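Local coordinates for protein taurine dioxygenase (Burkholderia ambifaria, PDB 5VN6) that probably acts as an iron-dependent taurine dioxygenase of the TfdA family, and holds a magnesium ion at its metal site in this crystal, at residues S110-P115 with A180-A185. Sequence-based numbering, arbitrary orientation.
Sequences SWRVAP and AQYPDA
Trp-111 turns the edge of its six-membered ring onto one face of the Tyr-182 ring. The ring centroids are 5.1 Å apart and the planes meet at 69°, a T-shaped pair. Trp-111 CZ3 makes the touch, 3.7 Å from Tyr-182 CG and off the ring centre. Trp-111 CG lies between the backbone N and the carbonyl carbon (chi1 47°), which helps turn the six-membered end to Tyr-182. Gln-181 CG lies over the opposite face of Tyr-182, which is therefore sandwiched between its helix neighbour and the indole.

The Arg-112 side chain, extended from CG to NE, runs beside Tyr-182 and points the same way. Arg-112 CG lies over one face of the indole, and Trp-111 CH2 faces the centre of the guanidinium. Arg-112 NH1 comes 3.7 Å from Tyr-182 CE1. The guanidinium and phenol planes are nearly perpendicular, at 88°.

Between the two backbones the link is made by water. Two waters are hydrogen-bonded to Trp-111 O; one also bonds Tyr-182 O (2.9 Å from the water oxygen), the other Pro-183 O (2.8 Å). They join backbone carbonyls that could not bond each other directly. Farther along, the Ala-185 methyl points at the 110-115 loop, with CB 3.4 Å from Arg-112 O and 3.5 Å from Trp-111 O.

Outside the pair, Phe-206 adds a second edge-to-face partner to Trp-111, and Ser-110 OG bonds His-160 and Asn-204. Ala-185 pairs through its backbone with His-160 in the neighbouring strand.

The contact joins the loop just after the metal ligands His-106 and Asp-108 to the turn between helix 172-181 and strand 185-192. His-106, Asp-108 and His-266 hold the magnesium ion here, the two-histidine, one-carboxylate facial triad typical of the cupin-fold TauD/TfdA dioxygenases.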
# COMPACT_ATOMS: atom_id res chain seq x y z
N SER A 110 -6.49 10.11 16.96
CA SER A 110 -5.30 10.40 17.76
C SER A 110 -5.21 11.88 18.11
O SER A 110 -4.36 12.26 18.93
CB SER A 110 -4.05 9.92 17.01
OG SER A 110 -3.79 10.74 15.87
N TRP A 111 -6.04 12.74 17.49
CA TRP A 111 -6.14 14.15 17.88
C TRP A 111 -6.89 14.33 19.19
O TRP A 111 -7.06 15.47 19.62
CB TRP A 111 -6.83 14.97 16.78
CG TRP A 111 -8.09 14.32 16.26
CD1 TRP A 111 -8.21 13.54 15.14
CD2 TRP A 111 -9.40 14.40 16.84
NE1 TRP A 111 -9.51 13.13 14.99
CE2 TRP A 111 -10.26 13.63 16.02
CE3 TRP A 111 -9.94 15.04 17.97
CZ2 TRP A 111 -11.63 13.49 16.29
CZ3 TRP A 111 -11.30 14.89 18.24
CH2 TRP A 111 -12.12 14.11 17.41
N ARG A 112 -7.38 13.25 19.80
CA ARG A 112 -8.05 13.30 21.09
C ARG A 112 -7.04 13.07 22.20
O ARG A 112 -6.01 12.43 22.00
CB ARG A 112 -9.13 12.22 21.20
CG ARG A 112 -10.37 12.39 20.36
CD ARG A 112 -11.44 11.42 20.86
NE ARG A 112 -12.57 11.28 19.96
CZ ARG A 112 -13.68 12.02 20.03
NH1 ARG A 112 -13.80 12.94 20.97
NH2 ARG A 112 -14.67 11.82 19.17
N VAL A 113 -7.39 13.55 23.39
CA VAL A 113 -6.60 13.28 24.58
C VAL A 113 -6.55 11.78 24.86
O VAL A 113 -5.50 11.24 25.26
CB VAL A 113 -7.19 14.05 25.77
CG1 VAL A 113 -6.52 13.66 27.06
CG2 VAL A 113 -7.05 15.55 25.53
N ALA A 114 -7.66 11.08 24.66
CA ALA A 114 -7.75 9.64 24.88
C ALA A 114 -8.30 9.04 23.60
O ALA A 114 -9.52 8.91 23.43
CB ALA A 114 -8.62 9.31 26.09
N PRO A 115 -7.43 8.66 22.66
CA PRO A 115 -7.90 8.08 21.41
C PRO A 115 -8.53 6.73 21.65
O PRO A 115 -8.17 6.02 22.62
CB PRO A 115 -6.62 7.97 20.56
CG PRO A 115 -5.69 8.98 21.13
CD PRO A 115 -6.01 9.06 22.60
N ALA A 180 -11.07 24.96 19.74
CA ALA A 180 -11.33 25.19 21.16
C ALA A 180 -11.99 23.97 21.78
O ALA A 180 -11.69 23.61 22.92
CB ALA A 180 -12.20 26.44 21.35
N GLN A 181 -12.89 23.33 21.05
CA GLN A 181 -13.54 22.12 21.54
C GLN A 181 -12.54 20.97 21.72
O GLN A 181 -12.64 20.21 22.69
CB GLN A 181 -14.67 21.73 20.58
CG GLN A 181 -15.49 20.55 20.98
CD GLN A 181 -16.61 20.29 19.98
OE1 GLN A 181 -16.69 20.96 18.95
NE2 GLN A 181 -17.47 19.32 20.28
N TYR A 182 -11.59 20.80 20.79
CA TYR A 182 -10.59 19.73 20.87
C TYR A 182 -9.18 20.27 20.66
O TYR A 182 -8.63 20.18 19.55
CB TYR A 182 -10.86 18.62 19.85
CG TYR A 182 -12.25 18.05 19.88
CD1 TYR A 182 -12.63 17.14 20.86
CD2 TYR A 182 -13.19 18.41 18.92
CE1 TYR A 182 -13.92 16.62 20.90
CE2 TYR A 182 -14.47 17.88 18.94
CZ TYR A 182 -14.83 16.99 19.93
OH TYR A 182 -16.11 16.47 19.96
N PRO A 183 -8.54 20.80 21.72
CA PRO A 183 -7.16 21.31 21.57
C PRO A 183 -6.21 20.22 21.06
O PRO A 183 -6.33 19.05 21.41
CB PRO A 183 -6.80 21.76 22.99
CG PRO A 183 -8.12 22.01 23.67
CD PRO A 183 -9.06 21.00 23.08
N ASP A 184 -5.25 20.63 20.22
CA ASP A 184 -4.29 19.71 19.62
C ASP A 184 -3.63 18.85 20.70
O ASP A 184 -2.95 19.38 21.59
CB ASP A 184 -3.21 20.47 18.84
CG ASP A 184 -3.77 21.44 17.79
OD1 ASP A 184 -2.97 21.94 16.98
OD2 ASP A 184 -4.99 21.73 17.79
N ALA A 185 -3.81 17.54 20.62
CA ALA A 185 -3.37 16.64 21.67
C ALA A 185 -1.91 16.26 21.48
O ALA A 185 -1.49 15.85 20.38
CB ALA A 185 -4.25 15.38 21.71
O HOH W 1 -6.99 18.11 18.29
O HOH W 2 -8.28 17.07 21.32